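Local coordinates for magnesium and cobalt efflux protein CorC (Pseudomonas aeruginosa, PDB 3LLB) that probably takes part in the transport of magnesium and cobalt ions, the chain here being the transporter-associated domain of the longer protein, at residues Ser1-Leu6 / Phe11-Leu16; Gly39-Ser44 / Val56-Phe61; Asn53-Val56 / Phe61-Arg64; Phe63-Leu66 / Arg72-Leu75. All blocks are in the same frame, centred on the assembly; numbering follows the deposited sequence.

Contact 1: Ser1-Leu6 / Phe11-Leu16; sequences SYIKPL and FIVKAL
Ile-3 to Pro-5 and Phe-11 to Lys-14 run antiparallel, their short axes 173° apart, with Lys-4 and Ile-12 as the hydrogen-bonded pair and Ile-3/Val-13 and Pro-5/Phe-11 as non-hydrogen-bonded pairs. Lys-4 N gives to Ile-12 O over 2.8 Å and Ile-12 N returns the bond to Lys-4 O over 2.9 Å; just before strand 3-5, Tyr-2 O takes the N-H of Lys-14 almost head-on. On one face Ile-3, Pro-5, Phe-11 and Val-13 gather. The CD1 methyl of Ile-3 lies against the Phe-11 ring at CD1, 3.9 Å away, while Ile-3 CG2 rests beside Val-13 CG2. On the other face the Lys-4 chain runs alongside Ile-12, CD to CD1, and the Leu-6 side chain crosses that of Ile-12 at about a right angle, CD1 against CG1 and CD2 against CD1 and CG1. Leu-16 CD1 comes to the edge of the Tyr-2 ring, in its plane, 3.4 Å from CE1. The extended Lys-14 chain carries NZ to Ser-1 O at 3.1 Å, a weak bond. Phe-11 also meets Phe-26 edge-to-face, and Val-13 packs on Phe-22, so helix 19-26 lies against the face bearing Ile-3 and Val-13. The arrangement is that of a beta hairpin at the margin of an antiparallel sheet, strand 3-5 being the outermost within the chain and strand 11-14 joining it to strand 73-80.

Contact 2: Gly39-Ser44 / Val56-Phe61; sequences GGLVMS and VELGEF
Helix-on-sheet packing brings helix 38-46 against strand 55-58, an outermost strand of the antiparallel sheet within this chain, and the two meet purely through aliphatic side chains. The strand ends in a type II' turn from Leu-58 to Phe-61, the tip of a beta hairpin. Gly-59 in this turn has a positive phi of 67°, a value that favours glycine. Leu-58 N gives to Phe-61 O and Phe-61 N to Leu-58 O, which closes the turn. Leu-58, the first residue of the turn, points its CB toward the helix, and its CD1 methyl touches Leu-41 CG at 4.0 Å. The two leucine side chains overlap while heading opposite ways. In Leu-41, CG stands anti to the backbone N (chi1 179°), which carries the branch point to that methyl. One residue further along the helix, Val-42 faces Val-56, and its other neighbours include Phe-63 of strand 61-68 and Leu-76 of strand 73-80, so the helix also lies over the middle of the sheet. Val-56 and Leu-58 both touch Ala-45 as well. The looser of the two meetings is that of the valines, where Val-42 CG1 stands 4.4 Å from Val-56 CG1.

Contact 3: Asn53-Val56 / Phe61-Arg64; sequences NEVV and FRFR
Asn-53 OD1 is gripped by two nitrogens of one guanidinium group: Arg-64 NH2 at 2.9 Å and Arg-64 NE at 3.0 Å both donate to it, side-on. The oxygen lies almost exactly in the guanidinium plane, although the amide plane of Asn-53 is turned 29° from it, and each N-H is bent at about 149°. With both bonds ending on a single atom, the NE/NH2 edge is held toward the asparagine oxygen. Arg-64 reaches it with CG anti to the backbone N (chi1 171°) and a chain extended as far as NE, lying side by side with Asn-53. Arg-52 brings a like charge close to the same NH2, so the amide oxygen may ease an electrostatic cost there.

The bond lies at the open end of a beta hairpin formed by strands 55-58 and 61-68. Val-56 and Phe-63 are a hydrogen-bonded pair of it: Phe-63 N donates to Val-56 O at 2.8 Å, nearly straight, and Val-56 N donates back to Phe-63 O. Their side chains share the face turned to helix 38-46, where Val-56 CG1 touches Phe-63 CB at 4.0 Å and Val-56 O lies at the edge of the phenyl ring. Val-55 and Arg-64 form the neighbouring non-hydrogen-bonded pair. On their face the two methyls of Val-55 divide the arginines between them: CG1 meets Arg-62 CG at 3.4 Å, and CG2 lies on Arg-64 CB at 3.8 Å. Arg-62 NH2 forms a salt bridge with Glu-57 OE2.

Contact 4: Phe63-Leu66 / Arg72-Leu75; sequences FRVL and RVHL
Leu-66 and Leu-75 meet where strands that are neighbours in the sheet stand nearly perpendicular, the short axes of 63-66 and 73-75 making an angle of 97°. The departure goes with a classic beta bulge, in which His-74 and Leu-75 together face Asn-67 in the beta hairpin of strands 61-68 and 73-80. A single backbone hydrogen bond joins the two segments: Leu-66 N donates to Leu-75 O at 2.9 Å. It is bent, with 145° at the hydrogen, and the donor is tilted 32° from the carbonyl plane.

Side chains meet on both sides of that bond. Leu-66 CB lies 3.7 Å from the same Leu-75 O and 4.2 Å from Leu-75 CB, so the two leucines approach at the base of their side chains and not through their methyls. Leu-66 CG sits anti to the carbonyl carbon, beside the backbone N, and the extended side chain stands off the strand, where CD2 lies over the centre of the Arg-64 guanidinium, 3.5 Å above its plane.

Val-65 and Val-73, both buried, are the other pair, and each also touches Pro-50. Helix 38-46 adds Phe-46 against Val-65 and Met-43 against Val-73, so the valines belong to the interior between helix and sheet. Beyond them His-74 NE2 is bonded to Asp-69 in the connecting loop, which probably limits rotation of the imidazole. The valines touch lightly, Val-65 CG1 lying 4.3 Å from Val-73 CG1.

Overall arrangement
One antiparallel sheet, in the order 3-5, 11-14, 73-80, 61-68, 55-58, supplies strands to all four contacts. Contacts 1 and 3 are hairpins at its two margins and lie at the surface, combining paired backbone bonds with lysine or arginine chains. Contacts 2 and 4 are more buried and mainly aliphatic; contact 2 has no hydrogen bond across it and contact 4 has one. Contacts 3 and 4 share Phe-63 and Arg-64 on strand 61-68, while contacts 2 and 3 share strand 55-58. Ala-15 ties contact 1 to contacts 2 and 4, its N probably bonding to His-74 O of contact 4 and its O to Gly-39 N of contact 2, whereas contact 3 stays apart from contact 1.

Contact 1: Ser1-Leu6 / Phe11-Leu16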
loop_
_atom_site.group_PDB
_atom_site.type_symbol
_atom_site.label_atom_id
_atom_site.label_comp_id
_atom_site.label_asym_id
_atom_site.label_seq_id
_atom_site.Cartn_x
_atom_site.Cartn_y
_atom_site.Cartn_z
ATOM N N SER A 1 -12.393 7.308 -2.901
ATOM C CA SER A 1 -11.937 6.510 -4.086
ATOM C C SER A 1 -10.725 5.644 -3.739
ATOM O O SER A 1 -10.826 4.410 -3.649
ATOM C CB SER A 1 -11.609 7.444 -5.277
ATOM O OG SER A 1 -12.780 8.185 -5.639
ATOM N N TYR A 2 -9.580 6.259 -3.499
ATOM C CA TYR A 2 -8.375 5.460 -3.263
ATOM C C TYR A 2 -8.298 4.831 -1.878
ATOM O O TYR A 2 -7.783 3.737 -1.748
ATOM C CB TYR A 2 -7.121 6.282 -3.504
ATOM C CG TYR A 2 -6.881 6.734 -4.917
ATOM C CD1 TYR A 2 -6.852 5.819 -5.970
ATOM C CD2 TYR A 2 -6.584 8.093 -5.199
ATOM C CE1 TYR A 2 -6.596 6.241 -7.291
ATOM C CE2 TYR A 2 -6.342 8.529 -6.504
ATOM C CZ TYR A 2 -6.345 7.597 -7.543
ATOM O OH TYR A 2 -6.089 8.026 -8.828
ATOM N N ILE A 3 -8.799 5.535 -0.846
ATOM C CA ILE A 3 -8.650 5.093 0.541
ATOM C C ILE A 3 -10.013 4.987 1.235
ATOM O O ILE A 3 -11.007 5.720 0.900
ATOM C CB ILE A 3 -7.594 6.005 1.343
ATOM C CG1 ILE A 3 -8.232 7.333 1.841
ATOM C CG2 ILE A 3 -6.287 6.118 0.499
ATOM C CD1 ILE A 3 -7.465 8.242 2.911
ATOM N N LYS A 4 -10.082 4.099 2.214
ATOM C CA LYS A 4 -11.234 3.931 3.041
ATOM C C LYS A 4 -10.782 3.889 4.495
ATOM O O LYS A 4 -10.051 3.036 4.900
ATOM C CB LYS A 4 -12.039 2.658 2.626
ATOM C CG LYS A 4 -13.265 2.507 3.470
ATOM C CD LYS A 4 -13.837 1.057 3.489
ATOM C CE LYS A 4 -15.066 0.963 4.458
ATOM N NZ LYS A 4 -15.094 -0.334 5.283
ATOM N N PRO A 5 -11.164 4.875 5.293
ATOM C CA PRO A 5 -10.818 4.897 6.699
ATOM C C PRO A 5 -11.533 3.821 7.494
ATOM O O PRO A 5 -12.731 3.545 7.277
ATOM C CB PRO A 5 -11.293 6.279 7.140
ATOM C CG PRO A 5 -12.424 6.528 6.279
ATOM C CD PRO A 5 -11.929 6.047 4.924
ATOM N N LEU A 6 -10.797 3.229 8.405
ATOM C CA LEU A 6 -11.308 2.234 9.305
ATOM C C LEU A 6 -11.301 2.787 10.732
ATOM O O LEU A 6 -10.470 3.672 11.090
ATOM C CB LEU A 6 -10.482 0.960 9.220
ATOM C CG LEU A 6 -10.324 0.302 7.851
ATOM C CD1 LEU A 6 -9.268 -0.799 7.944
ATOM C CD2 LEU A 6 -11.635 -0.157 7.384
ATOM N N PHE A 11 -6.353 2.105 7.399
ATOM C CA PHE A 11 -6.972 2.469 6.145
ATOM C C PHE A 11 -6.948 1.263 5.241
ATOM O O PHE A 11 -5.990 0.465 5.322
ATOM C CB PHE A 11 -6.210 3.593 5.469
ATOM C CG PHE A 11 -6.237 4.875 6.241
ATOM C CD1 PHE A 11 -7.220 5.822 5.977
ATOM C CD2 PHE A 11 -5.323 5.105 7.231
ATOM C CE1 PHE A 11 -7.244 7.003 6.702
ATOM C CE2 PHE A 11 -5.373 6.330 7.982
ATOM C CZ PHE A 11 -6.306 7.212 7.703
ATOM N N ILE A 12 -7.976 1.121 4.419
ATOM C CA ILE A 12 -7.904 0.274 3.219
ATOM C C ILE A 12 -7.428 1.173 2.065
ATOM O O ILE A 12 -8.030 2.190 1.796
ATOM C CB ILE A 12 -9.231 -0.444 2.863
ATOM C CG1 ILE A 12 -9.770 -1.227 4.053
ATOM C CG2 ILE A 12 -8.961 -1.397 1.705
ATOM C CD1 ILE A 12 -11.152 -1.799 3.823
ATOM N N VAL A 13 -6.344 0.792 1.389
ATOM C CA VAL A 13 -5.740 1.546 0.308
ATOM C C VAL A 13 -5.733 0.733 -0.959
ATOM O O VAL A 13 -5.238 -0.406 -0.965
ATOM C CB VAL A 13 -4.325 1.977 0.732
ATOM C CG1 VAL A 13 -3.646 2.755 -0.347
ATOM C CG2 VAL A 13 -4.359 2.821 2.032
ATOM N N LYS A 14 -6.279 1.276 -2.057
ATOM C CA LYS A 14 -6.206 0.586 -3.352
ATOM C C LYS A 14 -4.759 0.546 -3.875
ATOM O O LYS A 14 -4.002 1.540 -3.733
ATOM C CB LYS A 14 -7.103 1.285 -4.350
ATOM C CG LYS A 14 -8.616 1.057 -4.124
ATOM C CD LYS A 14 -9.364 1.828 -5.148
ATOM C CE LYS A 14 -10.836 1.587 -5.012
ATOM N NZ LYS A 14 -11.631 2.497 -5.903
ATOM N N ALA A 15 -4.349 -0.610 -4.429
ATOM C CA ALA A 15 -3.017 -0.737 -5.002
ATOM C C ALA A 15 -2.721 0.249 -6.169
ATOM O O ALA A 15 -1.610 0.685 -6.380
ATOM C CB ALA A 15 -2.799 -2.239 -5.391
ATOM N N LEU A 16 -3.750 0.642 -6.895
ATOM C CA LEU A 16 -3.653 1.600 -8.003
ATOM C C LEU A 16 -3.473 3.054 -7.568
ATOM O O LEU A 16 -3.195 3.912 -8.413
ATOM C CB LEU A 16 -4.883 1.437 -8.976
ATOM C CG LEU A 16 -6.335 1.468 -8.391
ATOM C CD1 LEU A 16 -6.732 2.907 -7.971
ATOM C CD2 LEU A 16 -7.513 0.782 -9.225
#

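Contact 2: Gly39-Ser44 / Val56-Phe61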
loop_
_atom_site.group_PDB
_atom_site.type_symbol
_atom_site.label_atom_id
_atom_site.label_comp_id
_atom_site.label_asym_id
_atom_site.label_seq_id
_atom_site.Cartn_x
_atom_site.Cartn_y
_atom_site.Cartn_z
ATOM N N GLY A 39 0.840 -0.282 -5.193
ATOM C CA GLY A 39 1.064 -1.720 -5.470
ATOM C C GLY A 39 2.472 -1.979 -5.996
ATOM O O GLY A 39 3.086 -2.970 -5.637
ATOM N N GLY A 40 2.951 -1.138 -6.900
ATOM C CA GLY A 40 4.378 -1.129 -7.276
ATOM C C GLY A 40 5.368 -0.944 -6.129
ATOM O O GLY A 40 6.376 -1.605 -6.097
ATOM N N LEU A 41 5.087 -0.038 -5.201
ATOM C CA LEU A 41 5.907 0.151 -4.017
ATOM C C LEU A 41 5.946 -1.151 -3.226
ATOM O O LEU A 41 7.024 -1.620 -2.840
ATOM C CB LEU A 41 5.305 1.258 -3.174
ATOM C CG LEU A 41 5.928 1.687 -1.844
ATOM C CD1 LEU A 41 7.374 2.163 -2.009
ATOM C CD2 LEU A 41 4.989 2.730 -1.270
ATOM N N VAL A 42 4.769 -1.721 -2.955
ATOM C CA VAL A 42 4.661 -2.947 -2.158
ATOM C C VAL A 42 5.278 -4.166 -2.877
ATOM O O VAL A 42 6.013 -4.952 -2.272
ATOM C CB VAL A 42 3.172 -3.167 -1.711
ATOM C CG1 VAL A 42 2.898 -4.551 -1.319
ATOM C CG2 VAL A 42 2.770 -2.182 -0.568
ATOM N N MET A 43 5.000 -4.318 -4.176
ATOM C CA MET A 43 5.477 -5.506 -4.928
ATOM C C MET A 43 6.974 -5.459 -5.011
ATOM O O MET A 43 7.651 -6.486 -4.946
ATOM C CB MET A 43 4.798 -5.678 -6.330
ATOM C CG MET A 43 3.519 -6.421 -6.264
ATOM S SD MET A 43 2.660 -6.613 -7.835
ATOM C CE MET A 43 3.716 -7.870 -8.454
ATOM N N SER A 44 7.551 -4.279 -5.089
ATOM C CA SER A 44 9.000 -4.195 -5.096
ATOM C C SER A 44 9.596 -4.611 -3.758
ATOM O O SER A 44 10.581 -5.318 -3.735
ATOM C CB SER A 44 9.403 -2.783 -5.412
ATOM O OG SER A 44 9.434 -1.974 -4.241
ATOM N N VAL A 56 4.441 -6.078 4.794
ATOM C CA VAL A 56 5.740 -5.406 4.708
ATOM C C VAL A 56 5.646 -4.064 5.442
ATOM O O VAL A 56 4.611 -3.396 5.417
ATOM C CB VAL A 56 6.188 -5.282 3.246
ATOM C CG1 VAL A 56 5.289 -4.371 2.397
ATOM C CG2 VAL A 56 7.672 -4.894 3.200
ATOM N N GLU A 57 6.720 -3.695 6.118
ATOM C CA GLU A 57 6.876 -2.377 6.702
ATOM C C GLU A 57 7.799 -1.530 5.849
ATOM O O GLU A 57 8.906 -1.953 5.444
ATOM C CB GLU A 57 7.367 -2.490 8.128
ATOM C CG GLU A 57 6.417 -3.315 9.009
ATOM C CD GLU A 57 6.815 -3.328 10.487
ATOM O OE1 GLU A 57 7.912 -2.785 10.866
ATOM O OE2 GLU A 57 5.997 -3.881 11.270
ATOM N N LEU A 58 7.278 -0.363 5.526
ATOM C CA LEU A 58 7.951 0.616 4.726
ATOM C C LEU A 58 7.671 2.014 5.298
ATOM O O LEU A 58 6.511 2.401 5.529
ATOM C CB LEU A 58 7.468 0.581 3.306
ATOM C CG LEU A 58 7.636 -0.676 2.469
ATOM C CD1 LEU A 58 6.609 -0.619 1.337
ATOM C CD2 LEU A 58 9.085 -0.774 1.977
ATOM N N GLY A 59 8.740 2.764 5.549
ATOM C CA GLY A 59 8.601 4.102 6.085
ATOM C C GLY A 59 8.049 3.898 7.448
ATOM O O GLY A 59 8.536 3.004 8.174
ATOM N N GLU A 60 7.034 4.701 7.756
ATOM C CA GLU A 60 6.358 4.705 9.061
ATOM C C GLU A 60 5.050 3.942 9.021
ATOM O O GLU A 60 4.202 4.141 9.868
ATOM C CB GLU A 60 6.126 6.122 9.482
ATOM C CG GLU A 60 7.428 6.757 9.915
ATOM C CD GLU A 60 7.840 6.304 11.330
ATOM O OE1 GLU A 60 7.125 6.597 12.342
ATOM O OE2 GLU A 60 8.872 5.661 11.438
ATOM N N PHE A 61 4.928 3.034 8.059
ATOM C CA PHE A 61 3.715 2.251 7.886
ATOM C C PHE A 61 3.944 0.789 7.714
ATOM O O PHE A 61 4.969 0.376 7.192
ATOM C CB PHE A 61 2.942 2.754 6.683
ATOM C CG PHE A 61 2.480 4.173 6.809
ATOM C CD1 PHE A 61 1.332 4.472 7.480
ATOM C CD2 PHE A 61 3.236 5.207 6.289
ATOM C CE1 PHE A 61 0.923 5.778 7.624
ATOM C CE2 PHE A 61 2.814 6.530 6.442
ATOM C CZ PHE A 61 1.670 6.794 7.102
#

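Contact 3: Asn53-Val56 / Phe61-Arg64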
loop_
_atom_site.group_PDB
_atom_site.type_symbol
_atom_site.label_atom_id
_atom_site.label_comp_id
_atom_site.label_asym_id
_atom_site.label_seq_id
_atom_site.Cartn_x
_atom_site.Cartn_y
_atom_site.Cartn_z
ATOM N N ASN A 53 -2.583 -11.530 3.446
ATOM C CA ASN A 53 -2.033 -11.516 4.803
ATOM C C ASN A 53 -0.508 -11.428 4.872
ATOM O O ASN A 53 0.045 -11.401 5.940
ATOM C CB ASN A 53 -2.585 -12.632 5.659
ATOM C CG ASN A 53 -4.020 -12.445 5.977
ATOM O OD1 ASN A 53 -4.525 -11.315 6.046
ATOM N ND2 ASN A 53 -4.707 -13.544 6.164
ATOM N N GLU A 54 0.175 -11.405 3.732
ATOM C CA GLU A 54 1.578 -11.009 3.714
ATOM C C GLU A 54 1.671 -9.534 4.150
ATOM O O GLU A 54 0.802 -8.726 3.866
ATOM C CB GLU A 54 2.190 -11.219 2.329
ATOM C CG GLU A 54 2.257 -12.698 1.947
ATOM C CD GLU A 54 3.192 -13.023 0.794
ATOM O OE1 GLU A 54 4.349 -12.543 0.788
ATOM O OE2 GLU A 54 2.787 -13.836 -0.069
ATOM N N VAL A 55 2.716 -9.217 4.904
ATOM C CA VAL A 55 2.918 -7.893 5.451
ATOM C C VAL A 55 4.327 -7.368 5.127
ATOM O O VAL A 55 5.312 -8.130 5.142
ATOM C CB VAL A 55 2.762 -7.939 7.000
ATOM C CG1 VAL A 55 3.159 -6.631 7.622
ATOM C CG2 VAL A 55 1.347 -8.312 7.384
ATOM N N VAL A 56 4.441 -6.078 4.794
ATOM C CA VAL A 56 5.740 -5.406 4.708
ATOM C C VAL A 56 5.646 -4.064 5.442
ATOM O O VAL A 56 4.611 -3.396 5.417
ATOM C CB VAL A 56 6.188 -5.282 3.246
ATOM C CG1 VAL A 56 5.289 -4.371 2.397
ATOM C CG2 VAL A 56 7.672 -4.894 3.200
ATOM N N PHE A 61 4.928 3.034 8.059
ATOM C CA PHE A 61 3.715 2.251 7.886
ATOM C C PHE A 61 3.944 0.789 7.714
ATOM O O PHE A 61 4.969 0.376 7.192
ATOM C CB PHE A 61 2.942 2.754 6.683
ATOM C CG PHE A 61 2.480 4.173 6.809
ATOM C CD1 PHE A 61 1.332 4.472 7.480
ATOM C CD2 PHE A 61 3.236 5.207 6.289
ATOM C CE1 PHE A 61 0.923 5.778 7.624
ATOM C CE2 PHE A 61 2.814 6.530 6.442
ATOM C CZ PHE A 61 1.670 6.794 7.102
ATOM N N ARG A 62 2.960 0.021 8.182
ATOM C CA ARG A 62 2.795 -1.373 7.883
ATOM C C ARG A 62 1.720 -1.553 6.776
ATOM O O ARG A 62 0.624 -0.947 6.810
ATOM C CB ARG A 62 2.455 -2.166 9.154
ATOM C CG ARG A 62 2.161 -3.653 8.867
ATOM C CD ARG A 62 1.831 -4.561 10.095
ATOM N NE ARG A 62 2.872 -4.537 11.114
ATOM C CZ ARG A 62 2.871 -3.753 12.199
ATOM N NH1 ARG A 62 1.850 -2.914 12.450
ATOM N NH2 ARG A 62 3.898 -3.799 13.048
ATOM N N PHE A 63 2.065 -2.374 5.774
ATOM C CA PHE A 63 1.195 -2.702 4.663
ATOM C C PHE A 63 0.892 -4.196 4.684
ATOM O O PHE A 63 1.777 -4.997 4.472
ATOM C CB PHE A 63 1.896 -2.398 3.342
ATOM C CG PHE A 63 2.169 -0.905 3.077
ATOM C CD1 PHE A 63 1.433 -0.219 2.147
ATOM C CD2 PHE A 63 3.249 -0.232 3.686
ATOM C CE1 PHE A 63 1.693 1.128 1.872
ATOM C CE2 PHE A 63 3.504 1.066 3.383
ATOM C CZ PHE A 63 2.710 1.741 2.465
ATOM N N ARG A 64 -0.375 -4.531 4.908
ATOM C CA ARG A 64 -0.839 -5.926 4.943
ATOM C C ARG A 64 -1.711 -6.167 3.719
ATOM O O ARG A 64 -2.654 -5.360 3.427
ATOM C CB ARG A 64 -1.603 -6.181 6.231
ATOM C CG ARG A 64 -2.323 -7.508 6.297
ATOM C CD ARG A 64 -3.187 -7.618 7.526
ATOM N NE ARG A 64 -4.247 -8.596 7.266
ATOM C CZ ARG A 64 -5.532 -8.479 7.623
ATOM N NH1 ARG A 64 -5.986 -7.402 8.288
ATOM N NH2 ARG A 64 -6.381 -9.462 7.323
#

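Contact 4: Phe63-Leu66 / Arg72-Leu75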
loop_
_atom_site.group_PDB
_atom_site.type_symbol
_atom_site.label_atom_id
_atom_site.label_comp_id
_atom_site.label_asym_id
_atom_site.label_seq_id
_atom_site.Cartn_x
_atom_site.Cartn_y
_atom_site.Cartn_z
ATOM N N PHE A 63 2.065 -2.374 5.774
ATOM C CA PHE A 63 1.195 -2.702 4.663
ATOM C C PHE A 63 0.892 -4.196 4.684
ATOM O O PHE A 63 1.777 -4.997 4.472
ATOM C CB PHE A 63 1.896 -2.398 3.342
ATOM C CG PHE A 63 2.169 -0.905 3.077
ATOM C CD1 PHE A 63 1.433 -0.219 2.147
ATOM C CD2 PHE A 63 3.249 -0.232 3.686
ATOM C CE1 PHE A 63 1.693 1.128 1.872
ATOM C CE2 PHE A 63 3.504 1.066 3.383
ATOM C CZ PHE A 63 2.710 1.741 2.465
ATOM N N ARG A 64 -0.375 -4.531 4.908
ATOM C CA ARG A 64 -0.839 -5.926 4.943
ATOM C C ARG A 64 -1.711 -6.167 3.719
ATOM O O ARG A 64 -2.654 -5.360 3.427
ATOM C CB ARG A 64 -1.603 -6.181 6.231
ATOM C CG ARG A 64 -2.323 -7.508 6.297
ATOM C CD ARG A 64 -3.187 -7.618 7.526
ATOM N NE ARG A 64 -4.247 -8.596 7.266
ATOM C CZ ARG A 64 -5.532 -8.479 7.623
ATOM N NH1 ARG A 64 -5.986 -7.402 8.288
ATOM N NH2 ARG A 64 -6.381 -9.462 7.323
ATOM N N VAL A 65 -1.414 -7.214 2.951
ATOM C CA VAL A 65 -2.196 -7.544 1.772
ATOM C C VAL A 65 -3.579 -8.066 2.166
ATOM O O VAL A 65 -3.703 -9.105 2.824
ATOM C CB VAL A 65 -1.452 -8.553 0.805
ATOM C CG1 VAL A 65 -2.292 -8.802 -0.412
ATOM C CG2 VAL A 65 -0.092 -7.987 0.448
ATOM N N LEU A 66 -4.621 -7.336 1.804
ATOM C CA LEU A 66 -6.014 -7.823 1.999
ATOM C C LEU A 66 -6.566 -8.564 0.817
ATOM O O LEU A 66 -7.365 -9.485 0.971
ATOM C CB LEU A 66 -6.920 -6.656 2.339
ATOM C CG LEU A 66 -6.714 -5.890 3.628
ATOM C CD1 LEU A 66 -7.629 -4.701 3.590
ATOM C CD2 LEU A 66 -6.966 -6.780 4.836
ATOM N N ARG A 72 -1.837 -9.255 -9.664
ATOM C CA ARG A 72 -1.559 -8.049 -8.998
ATOM C C ARG A 72 -2.158 -7.942 -7.597
ATOM O O ARG A 72 -3.029 -8.735 -7.218
ATOM C CB ARG A 72 -1.925 -6.886 -9.907
ATOM C CG ARG A 72 -3.349 -6.689 -10.103
ATOM C CD ARG A 72 -3.591 -5.798 -11.305
ATOM N NE ARG A 72 -4.794 -6.245 -11.989
ATOM C CZ ARG A 72 -5.792 -5.458 -12.455
ATOM N NH1 ARG A 72 -5.755 -4.110 -12.363
ATOM N NH2 ARG A 72 -6.855 -6.040 -13.024
ATOM N N VAL A 73 -1.643 -6.998 -6.809
ATOM C CA VAL A 73 -2.219 -6.635 -5.515
ATOM C C VAL A 73 -3.394 -5.741 -5.822
ATOM O O VAL A 73 -3.343 -4.921 -6.748
ATOM C CB VAL A 73 -1.260 -5.965 -4.587
ATOM C CG1 VAL A 73 -1.872 -5.572 -3.235
ATOM C CG2 VAL A 73 -0.045 -6.843 -4.368
ATOM N N HIS A 74 -4.433 -5.875 -5.043
ATOM C CA HIS A 74 -5.581 -4.990 -5.191
ATOM C C HIS A 74 -5.830 -4.055 -3.996
ATOM O O HIS A 74 -6.102 -2.874 -4.200
ATOM C CB HIS A 74 -6.845 -5.788 -5.485
ATOM C CG HIS A 74 -6.911 -6.364 -6.860
ATOM N ND1 HIS A 74 -7.050 -5.582 -7.990
ATOM C CD2 HIS A 74 -6.875 -7.643 -7.289
ATOM C CE1 HIS A 74 -7.103 -6.366 -9.050
ATOM N NE2 HIS A 74 -7.002 -7.616 -8.649
ATOM N N LEU A 75 -5.769 -4.576 -2.779
ATOM C CA LEU A 75 -6.103 -3.818 -1.588
ATOM C C LEU A 75 -5.084 -4.126 -0.498
ATOM O O LEU A 75 -4.716 -5.307 -0.280
ATOM C CB LEU A 75 -7.496 -4.229 -1.095
ATOM C CG LEU A 75 -8.741 -3.936 -1.964
ATOM C CD1 LEU A 75 -10.058 -4.568 -1.431
ATOM C CD2 LEU A 75 -8.894 -2.422 -2.165
#